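Local coordinates for protein botulinum neurotoxin type C1 (Clostridium botulinum, PDB 3R4S) that binds two gangliosides through its receptor-binding region to enter cells and, as the complete neurotoxin, is a metalloprotease of the bontoxilysin class, at residues L246-E251 and G304-Y309; S268-F273 and F322-T327; Y309-I314 and R344-D349; G342-E345 and I350-N353. One frame throughout, in Å; residues are numbered along the deposited sequence.

Contact 1 (L246-E251 and G304-Y309); sequences LRYNKE and GGDILY. With SIA (N-acetyl-alpha-neuraminic acid), chain D.
Tyr248 and Asp306 each turn CG away from the carbonyl carbon, beside the backbone N, and for Tyr248 (chi1 -68°) this carries the ring across the gap until its hydroxyl reaches the carboxylate. The result is a hydrogen bond of 2.7 Å, donated by Tyr248 OH to Asp306 OD2. OD2 lies at the ring edge close to the ring plane, ring and carboxylate planes are 21° apart, and the hydroxyl comes to the anti side of OD2, 24° out of the carboxylate plane. Leu308 supplies the apolar half of the contact: its CB lies 4.0 Å from Tyr248 CE1, again at the ring edge, and its CD2 is 3.9 Å from Tyr248 OH, so the leucine borders the CE1 side of the ring, while the carboxylate oxygen lies toward CE2. All three residues are buried. Ile290, Arg292 and Val302 also touch the Tyr248 side chain. The CB of the next residue, Tyr309, points away from 246-251, and its hydroxyl donates a 2.7 Å hydrogen bond to O1A of the bound N-acetyl-alpha-neuraminic acid. The loop leading into strand 251-256 is thus joined to the start of strand 307-314, within the C-terminal, trefoil-type receptor-binding region. Asp306 OD2 accepts a second bond from the backbone N of Arg303, so two donors grip one buried carboxylate oxygen; this would probably stabilise its negative charge, hold the carboxylate in its orientation and keep the phenol's hydroxyl end in place.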
# COMPACT_ATOMS: atom_id res chain seq x y z
N LEU A 246 6.75 -1.52 7.90
CA LEU A 246 8.18 -1.67 7.63
C LEU A 246 8.93 -2.22 8.86
O LEU A 246 8.68 -1.78 9.99
CB LEU A 246 8.78 -0.34 7.18
CG LEU A 246 10.17 -0.45 6.55
CD1 LEU A 246 10.08 -1.21 5.21
CD2 LEU A 246 10.78 0.95 6.35
N ARG A 247 9.84 -3.16 8.63
CA ARG A 247 10.52 -3.87 9.72
C ARG A 247 12.04 -3.74 9.66
O ARG A 247 12.63 -3.72 8.57
CB ARG A 247 10.18 -5.36 9.65
CG ARG A 247 8.71 -5.67 9.87
CD ARG A 247 8.36 -5.54 11.35
NE ARG A 247 6.99 -5.97 11.61
CZ ARG A 247 6.51 -6.22 12.83
NH1 ARG A 247 7.30 -6.11 13.90
NH2 ARG A 247 5.25 -6.60 12.98
N TYR A 248 12.67 -3.66 10.83
CA TYR A 248 14.11 -3.81 10.97
C TYR A 248 14.49 -5.28 10.81
O TYR A 248 13.65 -6.16 11.02
CB TYR A 248 14.59 -3.32 12.34
CG TYR A 248 14.45 -1.83 12.55
CD1 TYR A 248 15.31 -0.94 11.91
CD2 TYR A 248 13.46 -1.32 13.37
CE1 TYR A 248 15.19 0.43 12.09
CE2 TYR A 248 13.32 0.06 13.56
CZ TYR A 248 14.19 0.92 12.92
OH TYR A 248 14.07 2.29 13.09
N ASN A 249 15.74 -5.53 10.44
CA ASN A 249 16.27 -6.89 10.37
C ASN A 249 15.56 -7.77 9.35
O ASN A 249 15.43 -8.98 9.54
CB ASN A 249 16.21 -7.58 11.74
CG ASN A 249 16.86 -6.75 12.83
OD1 ASN A 249 17.78 -5.97 12.58
ND2 ASN A 249 16.37 -6.92 14.05
N LYS A 250 15.10 -7.16 8.27
CA LYS A 250 14.37 -7.91 7.26
C LYS A 250 14.81 -7.43 5.89
O LYS A 250 14.97 -6.23 5.67
CB LYS A 250 12.86 -7.73 7.47
CG LYS A 250 11.97 -8.24 6.34
CD LYS A 250 10.49 -8.05 6.67
CE LYS A 250 9.58 -8.49 5.51
NZ LYS A 250 9.66 -9.96 5.25
N GLU A 251 15.03 -8.38 4.99
CA GLU A 251 15.51 -8.08 3.65
C GLU A 251 14.49 -7.34 2.81
O GLU A 251 13.34 -7.76 2.71
CB GLU A 251 15.87 -9.38 2.92
CG GLU A 251 17.09 -10.09 3.47
CD GLU A 251 17.52 -11.24 2.57
OE1 GLU A 251 16.66 -12.02 2.11
OE2 GLU A 251 18.74 -11.36 2.32
N GLY A 304 8.77 6.89 11.93
CA GLY A 304 9.30 8.19 11.55
C GLY A 304 10.08 8.80 12.69
O GLY A 304 9.64 8.77 13.83
N GLY A 305 11.26 9.33 12.39
CA GLY A 305 12.11 9.88 13.43
C GLY A 305 13.15 8.89 13.94
O GLY A 305 14.09 9.28 14.63
N ASP A 306 12.98 7.61 13.61
CA ASP A 306 13.96 6.59 14.00
C ASP A 306 15.32 6.89 13.36
O ASP A 306 15.37 7.38 12.24
CB ASP A 306 13.49 5.19 13.62
CG ASP A 306 12.45 4.63 14.58
OD1 ASP A 306 12.05 5.37 15.51
OD2 ASP A 306 12.04 3.45 14.42
N ILE A 307 16.39 6.63 14.11
CA ILE A 307 17.76 6.75 13.61
C ILE A 307 18.21 5.34 13.26
O ILE A 307 17.98 4.41 14.03
CB ILE A 307 18.72 7.30 14.68
CG1 ILE A 307 18.15 8.57 15.32
CG2 ILE A 307 20.12 7.54 14.09
CD1 ILE A 307 17.86 9.66 14.34
N LEU A 308 18.85 5.18 12.11
CA LEU A 308 19.10 3.84 11.62
C LEU A 308 20.25 3.83 10.61
O LEU A 308 20.80 4.88 10.28
CB LEU A 308 17.81 3.25 11.02
CG LEU A 308 17.07 4.10 9.98
CD1 LEU A 308 17.80 4.08 8.65
CD2 LEU A 308 15.62 3.66 9.78
N TYR A 309 20.61 2.64 10.14
CA TYR A 309 21.58 2.51 9.06
C TYR A 309 21.19 1.31 8.21
O TYR A 309 20.27 0.59 8.57
CB TYR A 309 23.02 2.38 9.60
CG TYR A 309 23.26 1.12 10.41
CD1 TYR A 309 23.75 -0.04 9.80
CD2 TYR A 309 23.02 1.09 11.78
CE1 TYR A 309 23.99 -1.19 10.55
CE2 TYR A 309 23.25 -0.05 12.53
CZ TYR A 309 23.74 -1.19 11.92
OH TYR A 309 23.96 -2.34 12.66
C1 SIA D . 24.91 -5.56 11.81
C2 SIA D . 25.49 -5.51 13.21
C3 SIA D . 26.12 -6.84 13.61
C4 SIA D . 27.48 -7.10 12.98
C5 SIA D . 28.37 -5.88 13.13
C6 SIA D . 27.64 -4.67 12.54
C7 SIA D . 28.47 -3.39 12.58
C8 SIA D . 27.67 -2.22 12.00
C9 SIA D . 28.56 -1.01 11.77
C10 SIA D . 30.74 -6.12 12.75
C11 SIA D . 31.84 -6.39 11.76
N5 SIA D . 29.50 -6.13 12.26
O1A SIA D . 24.76 -4.47 11.20
O1B SIA D . 24.59 -6.67 11.32
O2 SIA D . 24.42 -5.20 14.11
O4 SIA D . 28.11 -8.21 13.63
O6 SIA D . 26.44 -4.44 13.27
O7 SIA D . 28.81 -3.08 13.94
O8 SIA D . 27.05 -2.62 10.76
O9 SIA D . 29.38 -1.28 10.63
O10 SIA D . 30.97 -5.90 13.93

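Contact 2 (S268-F273 and F322-T327). With SLB (N-acetyl-beta-neuraminic acid), chain C.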
# COMPACT_ATOMS: atom_id res chain seq x y z
N SER A 268 32.56 -1.70 -7.62
CA SER A 268 33.68 -1.08 -6.93
C SER A 268 33.17 -0.34 -5.72
O SER A 268 33.63 0.75 -5.43
CB SER A 268 34.43 -0.10 -7.84
OG SER A 268 35.00 -0.78 -8.95
N ARG A 269 32.22 -0.96 -5.03
CA ARG A 269 31.67 -0.42 -3.79
C ARG A 269 30.84 0.85 -3.99
O ARG A 269 30.45 1.50 -3.01
CB ARG A 269 32.78 -0.17 -2.77
CG ARG A 269 33.38 -1.45 -2.22
CD ARG A 269 34.47 -1.12 -1.23
NE ARG A 269 35.03 -2.32 -0.63
CZ ARG A 269 35.76 -2.32 0.47
NH1 ARG A 269 36.02 -1.18 1.10
NH2 ARG A 269 36.23 -3.47 0.96
N GLN A 270 30.57 1.19 -5.24
CA GLN A 270 29.62 2.24 -5.55
C GLN A 270 28.30 1.58 -5.95
O GLN A 270 28.25 0.78 -6.88
CB GLN A 270 30.11 3.12 -6.70
CG GLN A 270 29.09 4.19 -7.12
CD GLN A 270 28.56 4.99 -5.94
OE1 GLN A 270 27.35 5.05 -5.69
NE2 GLN A 270 29.47 5.57 -5.17
N ILE A 271 27.22 1.91 -5.23
CA ILE A 271 25.90 1.42 -5.62
C ILE A 271 25.48 2.08 -6.92
O ILE A 271 25.68 3.28 -7.11
CB ILE A 271 24.84 1.70 -4.55
CG1 ILE A 271 25.21 0.96 -3.26
CG2 ILE A 271 23.47 1.27 -5.04
CD1 ILE A 271 24.31 1.29 -2.09
N VAL A 272 24.91 1.27 -7.81
CA VAL A 272 24.42 1.77 -9.09
C VAL A 272 23.06 1.15 -9.38
O VAL A 272 22.74 0.09 -8.86
CB VAL A 272 25.39 1.43 -10.24
CG1 VAL A 272 26.77 1.99 -9.95
CG2 VAL A 272 25.46 -0.08 -10.46
N PHE A 273 22.28 1.81 -10.22
CA PHE A 273 20.97 1.30 -10.57
C PHE A 273 20.95 0.78 -12.00
O PHE A 273 21.28 1.50 -12.94
CB PHE A 273 19.90 2.38 -10.37
CG PHE A 273 19.66 2.74 -8.93
CD1 PHE A 273 18.76 2.02 -8.16
CD2 PHE A 273 20.34 3.79 -8.34
CE1 PHE A 273 18.54 2.35 -6.83
CE2 PHE A 273 20.13 4.12 -7.01
CZ PHE A 273 19.23 3.40 -6.25
N PHE A 322 26.94 4.06 3.01
CA PHE A 322 27.53 5.21 3.67
C PHE A 322 27.63 6.39 2.73
O PHE A 322 27.69 6.22 1.51
CB PHE A 322 28.91 4.88 4.29
CG PHE A 322 30.08 4.93 3.30
CD1 PHE A 322 30.18 4.00 2.28
CD2 PHE A 322 31.08 5.89 3.44
CE1 PHE A 322 31.24 4.04 1.38
CE2 PHE A 322 32.15 5.93 2.55
CZ PHE A 322 32.24 5.01 1.52
N MET A 323 27.63 7.59 3.30
CA MET A 323 27.78 8.78 2.50
C MET A 323 29.27 9.01 2.27
O MET A 323 30.02 9.26 3.21
CB MET A 323 27.16 9.99 3.19
CG MET A 323 27.05 11.19 2.28
SD MET A 323 26.54 12.70 3.11
CE MET A 323 27.93 13.03 4.18
N LYS A 324 29.68 8.91 1.02
CA LYS A 324 31.08 9.14 0.67
C LYS A 324 31.38 10.62 0.78
O LYS A 324 30.47 11.45 0.83
CB LYS A 324 31.36 8.73 -0.77
CG LYS A 324 31.45 7.25 -1.06
CD LYS A 324 31.98 7.10 -2.49
CE LYS A 324 32.02 5.68 -2.99
NZ LYS A 324 32.20 5.70 -4.48
N ASN A 325 32.66 10.96 0.80
CA ASN A 325 33.10 12.34 0.94
C ASN A 325 33.84 12.88 -0.29
O ASN A 325 34.57 13.86 -0.20
CB ASN A 325 34.00 12.46 2.17
CG ASN A 325 34.17 13.88 2.62
OD1 ASN A 325 33.36 14.74 2.29
ND2 ASN A 325 35.23 14.14 3.38
N GLU A 326 33.65 12.24 -1.44
CA GLU A 326 34.36 12.64 -2.65
C GLU A 326 33.58 13.62 -3.52
O GLU A 326 32.34 13.58 -3.58
CB GLU A 326 34.74 11.42 -3.49
CG GLU A 326 35.31 10.26 -2.71
CD GLU A 326 35.47 9.02 -3.59
OE1 GLU A 326 34.72 8.90 -4.58
OE2 GLU A 326 36.35 8.18 -3.28
N THR A 327 34.32 14.46 -4.24
CA THR A 327 33.75 15.34 -5.24
C THR A 327 32.97 14.54 -6.26
O THR A 327 33.39 13.45 -6.64
CB THR A 327 34.86 16.10 -5.97
OG1 THR A 327 35.70 16.74 -5.01
CG2 THR A 327 34.26 17.15 -6.92
C1 SLB C . 31.06 -8.03 -10.81
C2 SLB C . 31.09 -7.81 -9.32
C3 SLB C . 29.77 -7.17 -8.88
C4 SLB C . 29.81 -6.81 -7.40
C5 SLB C . 30.97 -5.87 -7.15
C6 SLB C . 32.27 -6.54 -7.60
C7 SLB C . 33.40 -5.53 -7.47
C8 SLB C . 34.77 -6.20 -7.66
C9 SLB C . 35.91 -5.20 -7.48
C10 SLB C . 31.15 -4.62 -5.05
C11 SLB C . 31.27 -4.74 -3.56
N5 SLB C . 31.08 -5.78 -5.70
O1A SLB C . 31.23 -7.05 -11.59
O1B SLB C . 30.85 -9.19 -11.22
O2 SLB C . 31.22 -9.10 -8.71
O4 SLB C . 28.59 -6.15 -7.02
O6 SLB C . 32.23 -7.01 -8.97
O7 SLB C . 33.16 -4.52 -8.48
O8 SLB C . 34.93 -7.28 -6.73
O9 SLB C . 36.10 -4.51 -8.72
O10 SLB C . 31.12 -3.53 -5.61
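The polar meeting across the contact is between Lys324 and Gln270. Lys324 runs extended beyond CG and brings its ammonium to the end of the Gln270 side chain, where NZ lies 2.8 Å from the atom modelled as Gln270 NE2. Two donors so close make it probable that the amide is turned over; turned back, its oxygen may accept a hydrogen bond from the lysine, though the deposited atoms do not settle this. Beyond this, the nearest approach is loose: Lys324 CE lies 4.5 Å from the carbonyl oxygen Arg269 O.

A salt bridge accounts for the neighbouring charge: the guanidinium of Arg269 pairs through NH2 with Glu345 on strand 338-345, and Arg269 O probably accepts a hydrogen bond from Leu343 N of the same strand.

Two backbone hydrogen bonds from this segment reach the sugar, which Tyr286 OH and Ala266 O also bond. Ser268 N donates to O7 of N-acetyl-beta-neuraminic acid at 3.0 Å (159° at the hydrogen), and Arg269 N donates to its acetamido O10 at 2.9 Å (167°). Both residues have positive phi and form the corner of the hairpin of strands 262-267 and 270-275, in the manner of a type I' turn, which leaves the two N-H groups directed at the ligand. The chemistry of 268-273 therefore divides: its main-chain donors meet the sialic acid, the Arg269 salt bridge links the hairpin to strand 338-345, and Lys324, just beyond strand 317-323, may add a bond to Gln270 if its amide is turned back.

Contact 3 (Y309-I314 and R344-D349). With SIA (N-acetyl-alpha-neuraminic acid), chain D.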
# COMPACT_ATOMS: atom_id res chain seq x y z
N TYR A 309 20.61 2.64 10.14
CA TYR A 309 21.58 2.51 9.06
C TYR A 309 21.19 1.31 8.21
O TYR A 309 20.27 0.59 8.57
CB TYR A 309 23.02 2.38 9.60
CG TYR A 309 23.26 1.12 10.41
CD1 TYR A 309 23.75 -0.04 9.80
CD2 TYR A 309 23.02 1.09 11.78
CE1 TYR A 309 23.99 -1.19 10.55
CE2 TYR A 309 23.25 -0.05 12.53
CZ TYR A 309 23.74 -1.19 11.92
OH TYR A 309 23.96 -2.34 12.66
N PHE A 310 21.87 1.11 7.09
CA PHE A 310 21.51 0.05 6.16
C PHE A 310 22.67 -0.92 5.90
O PHE A 310 23.79 -0.48 5.66
CB PHE A 310 21.06 0.65 4.82
CG PHE A 310 19.89 1.60 4.93
CD1 PHE A 310 18.58 1.13 4.92
CD2 PHE A 310 20.09 2.98 5.02
CE1 PHE A 310 17.49 2.01 5.02
CE2 PHE A 310 19.02 3.86 5.11
CZ PHE A 310 17.72 3.38 5.11
N ASP A 311 22.38 -2.22 5.93
CA ASP A 311 23.34 -3.26 5.54
C ASP A 311 23.01 -3.81 4.17
O ASP A 311 21.84 -3.94 3.81
CB ASP A 311 23.30 -4.43 6.53
CG ASP A 311 23.85 -4.07 7.87
OD1 ASP A 311 24.62 -3.08 7.95
OD2 ASP A 311 23.51 -4.77 8.85
N MET A 312 24.06 -4.13 3.42
CA MET A 312 23.92 -4.87 2.17
C MET A 312 24.98 -5.98 2.10
O MET A 312 26.17 -5.74 2.35
CB MET A 312 24.05 -3.93 0.97
CG MET A 312 23.94 -4.64 -0.37
SD MET A 312 24.12 -3.52 -1.77
CE MET A 312 22.59 -2.59 -1.67
N THR A 313 24.56 -7.19 1.78
CA THR A 313 25.49 -8.31 1.68
C THR A 313 25.74 -8.67 0.22
O THR A 313 24.80 -8.91 -0.55
CB THR A 313 24.99 -9.54 2.46
OG1 THR A 313 25.05 -9.26 3.86
CG2 THR A 313 25.87 -10.75 2.16
N ILE A 314 27.00 -8.68 -0.17
CA ILE A 314 27.40 -9.10 -1.52
C ILE A 314 28.51 -10.14 -1.42
O ILE A 314 29.49 -9.95 -0.70
CB ILE A 314 27.92 -7.91 -2.33
CG1 ILE A 314 26.85 -6.82 -2.41
CG2 ILE A 314 28.35 -8.37 -3.72
CD1 ILE A 314 27.34 -5.54 -3.05
N ARG A 344 30.72 0.38 2.42
CA ARG A 344 31.96 0.22 3.18
C ARG A 344 31.85 -0.96 4.13
O ARG A 344 30.76 -1.31 4.60
CB ARG A 344 32.26 1.48 3.98
CG ARG A 344 31.21 1.79 5.03
CD ARG A 344 31.65 2.91 5.95
NE ARG A 344 32.81 2.53 6.75
CZ ARG A 344 33.37 3.31 7.67
NH1 ARG A 344 32.86 4.52 7.92
NH2 ARG A 344 34.42 2.89 8.36
N GLU A 345 32.99 -1.58 4.41
CA GLU A 345 33.04 -2.71 5.32
C GLU A 345 32.54 -2.31 6.69
O GLU A 345 32.85 -1.23 7.18
CB GLU A 345 34.47 -3.24 5.43
CG GLU A 345 34.96 -3.95 4.19
CD GLU A 345 36.37 -4.48 4.36
OE1 GLU A 345 36.71 -4.91 5.48
OE2 GLU A 345 37.14 -4.45 3.37
N GLN A 346 31.78 -3.21 7.31
CA GLN A 346 31.28 -2.98 8.65
C GLN A 346 32.42 -2.86 9.64
O GLN A 346 33.49 -3.44 9.43
CB GLN A 346 30.34 -4.11 9.07
CG GLN A 346 29.09 -4.21 8.22
CD GLN A 346 28.13 -5.26 8.73
OE1 GLN A 346 28.48 -6.04 9.61
NE2 GLN A 346 26.92 -5.28 8.18
N THR A 347 32.21 -2.11 10.71
CA THR A 347 33.20 -2.00 11.77
C THR A 347 32.51 -2.31 13.08
O THR A 347 31.29 -2.49 13.13
CB THR A 347 33.83 -0.59 11.85
OG1 THR A 347 32.82 0.39 12.06
CG2 THR A 347 34.59 -0.27 10.57
N LYS A 348 33.28 -2.36 14.16
CA LYS A 348 32.74 -2.70 15.46
C LYS A 348 31.82 -1.59 15.96
O LYS A 348 30.81 -1.85 16.62
CB LYS A 348 33.89 -2.93 16.46
CG LYS A 348 33.42 -3.28 17.87
CD LYS A 348 34.55 -3.08 18.89
CE LYS A 348 34.06 -3.21 20.32
NZ LYS A 348 33.64 -4.60 20.66
N ASP A 349 32.17 -0.35 15.64
CA ASP A 349 31.39 0.80 16.08
C ASP A 349 30.65 1.45 14.92
O ASP A 349 31.12 1.44 13.79
CB ASP A 349 32.31 1.82 16.74
CG ASP A 349 32.94 1.30 18.02
OD1 ASP A 349 32.22 0.71 18.84
OD2 ASP A 349 34.17 1.50 18.20
C1 SIA D . 24.91 -5.56 11.81
C2 SIA D . 25.49 -5.51 13.21
C3 SIA D . 26.12 -6.84 13.61
C4 SIA D . 27.48 -7.10 12.98
C5 SIA D . 28.37 -5.88 13.13
C6 SIA D . 27.64 -4.67 12.54
C7 SIA D . 28.47 -3.39 12.58
C8 SIA D . 27.67 -2.22 12.00
C9 SIA D . 28.56 -1.01 11.77
C10 SIA D . 30.74 -6.12 12.75
C11 SIA D . 31.84 -6.39 11.76
N5 SIA D . 29.50 -6.13 12.26
O1A SIA D . 24.76 -4.47 11.20
O1B SIA D . 24.59 -6.67 11.32
O2 SIA D . 24.42 -5.20 14.11
O4 SIA D . 28.11 -8.21 13.63
O6 SIA D . 26.44 -4.44 13.27
O7 SIA D . 28.81 -3.08 13.94
O8 SIA D . 27.05 -2.62 10.76
O9 SIA D . 29.38 -1.28 10.63
O10 SIA D . 30.97 -5.90 13.93
O HOH W 1 25.29 -7.38 8.88
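The Asp311 and Gln346 side chains cross at about a right angle, their carboxylate and amide planes 41° apart, and Asp311 OD1 lies 3.2 Å from Gln346 NE2. At the edge of the Tyr309 ring, in its plane, sit Asp311 OD1 and O1A of the bound N-acetyl-alpha-neuraminic acid. Asp311 OD2 comes within 2.7 Å of O1A on the same sugar carboxylate; oxygens so close suggest that one of the two acids probably holds a proton. A water fastens the group together: it accepts from Gln346 NE2 at 2.7 Å and donates to Asp311 OD2 and to sugar O1B. The other end of the Gln346 amide reads the acetamido group, since sugar N5 donates to Gln346 OE1 at 2.8 Å and 154°. Main-chain atoms of Thr347 serve the glycerol tail: N donates to O9 at 3.0 Å, while O accepts from O7 at 2.7 Å. The pocket draws on neighbouring strands of one antiparallel sheet, 288-292 (Lys291), 307-314 (Tyr309, Asp311) and 317-323 (Asn320, which also bonds to the sugar), and on the loop after 338-345. Strands 288-292 and 317-323 both pair with 307-314.

Contact 4 (G342-E345 and I350-N353); sequences GLRE and INDN
Arg344 NH1 donates a 2.9 Å hydrogen bond to Asn353 OD1, with 143° at the hydrogen. The acceptor lies only 7° out of the guanidinium plane and is met in its carbonyl plane, on a lone pair, so it is well placed in both planes, although the bond is bent at the hydrogen and the amide is turned steeply against the guanidinium. The two side chains arrive from opposite directions. A bend in the arginine (chi3 -65°) swings the guanidinium across to the loop, while Asn353 CG sits between its own backbone N and carbonyl carbon and thereby reaches back toward strand 338-345. Asn353 ND2, 3.4 Å from Arg344 NH1, is a second donor and makes no bond there.

Asn351 crosses the arginine at about a right angle, its amide plane nearly parallel to the guanidinium. Its CB packs 3.5 Å from Arg344 NH1, and its OD1 lies 3.4 Å from Arg344 NH2. That oxygen's stronger partner is Thr347 OG1, in the turn linking the two segments.

Phe322 and Ile354 also pack on Arg344. The contact lies at the surface, and it closes the loop whose Ile350 lines the N-acetyl-alpha-neuraminic acid pocket. The one clear bond from the arginine across the contact goes to a neutral amide oxygen, Asn353 OD1, so this closure rests on a hydrogen bond and not on a charge pair.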
# COMPACT_ATOMS: atom_id res chain seq x y z
N GLY A 342 27.68 4.93 -1.08
CA GLY A 342 28.36 3.72 -1.52
C GLY A 342 28.38 2.70 -0.42
O GLY A 342 27.56 2.77 0.52
N LEU A 343 29.28 1.73 -0.52
CA LEU A 343 29.35 0.65 0.45
C LEU A 343 30.72 0.55 1.11
O LEU A 343 31.75 0.62 0.43
CB LEU A 343 28.99 -0.68 -0.21
CG LEU A 343 27.63 -0.74 -0.92
CD1 LEU A 343 27.63 -1.84 -1.97
CD2 LEU A 343 26.51 -0.94 0.08
N ARG A 344 30.72 0.38 2.42
CA ARG A 344 31.96 0.22 3.18
C ARG A 344 31.85 -0.96 4.13
O ARG A 344 30.76 -1.31 4.60
CB ARG A 344 32.26 1.48 3.98
CG ARG A 344 31.21 1.79 5.03
CD ARG A 344 31.65 2.91 5.95
NE ARG A 344 32.81 2.53 6.75
CZ ARG A 344 33.37 3.31 7.67
NH1 ARG A 344 32.86 4.52 7.92
NH2 ARG A 344 34.42 2.89 8.36
N GLU A 345 32.99 -1.58 4.41
CA GLU A 345 33.04 -2.71 5.32
C GLU A 345 32.54 -2.31 6.69
O GLU A 345 32.85 -1.23 7.18
CB GLU A 345 34.47 -3.24 5.43
CG GLU A 345 34.96 -3.95 4.19
CD GLU A 345 36.37 -4.48 4.36
OE1 GLU A 345 36.71 -4.91 5.48
OE2 GLU A 345 37.14 -4.45 3.37
N ILE A 350 29.48 2.02 15.22
CA ILE A 350 28.71 2.77 14.23
C ILE A 350 29.43 4.06 13.86
O ILE A 350 29.59 4.94 14.70
CB ILE A 350 27.31 3.17 14.78
CG1 ILE A 350 26.59 1.96 15.40
CG2 ILE A 350 26.47 3.82 13.69
CD1 ILE A 350 26.32 0.86 14.43
N ASN A 351 29.88 4.17 12.61
CA ASN A 351 30.47 5.43 12.16
C ASN A 351 29.41 6.43 11.68
O ASN A 351 28.40 6.05 11.10
CB ASN A 351 31.49 5.17 11.05
CG ASN A 351 32.78 4.57 11.58
OD1 ASN A 351 33.03 3.37 11.44
ND2 ASN A 351 33.60 5.41 12.21
N ASP A 352 29.68 7.71 11.90
CA ASP A 352 28.74 8.77 11.57
C ASP A 352 28.25 8.70 10.12
O ASP A 352 27.08 8.98 9.86
CB ASP A 352 29.35 10.15 11.83
CG ASP A 352 28.41 11.29 11.41
OD1 ASP A 352 27.54 11.65 12.23
OD2 ASP A 352 28.53 11.79 10.26
N ASN A 353 29.13 8.35 9.19
CA ASN A 353 28.77 8.42 7.78
C ASN A 353 27.83 7.32 7.30
O ASN A 353 27.44 7.30 6.13
CB ASN A 353 30.00 8.55 6.86
CG ASN A 353 30.93 7.34 6.92
OD1 ASN A 353 30.56 6.27 7.40
ND2 ASN A 353 32.16 7.52 6.42

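Contact 1 is the buried one; contacts 2 and 3 are partly buried, and contact 4 lies at the surface. All reach the same antiparallel sheet of the trefoil-type region. Contacts 1 and 3 share Tyr309 and strand 307-314, and both touch N-acetyl-alpha-neuraminic acid; contacts 3 and 4 share Arg344 and Glu345, with centres about 6 Å apart. Contact 2 serves the other sialic acid and joins contacts 3 and 4 through the Arg269-Glu345 salt bridge. The chemistry shifts accordingly: phenol to carboxylate with apolar support in contact 1, a water-bridged sugar site in contact 3, a lysine and main-chain donors in contact 2, arginine with amides in contact 4.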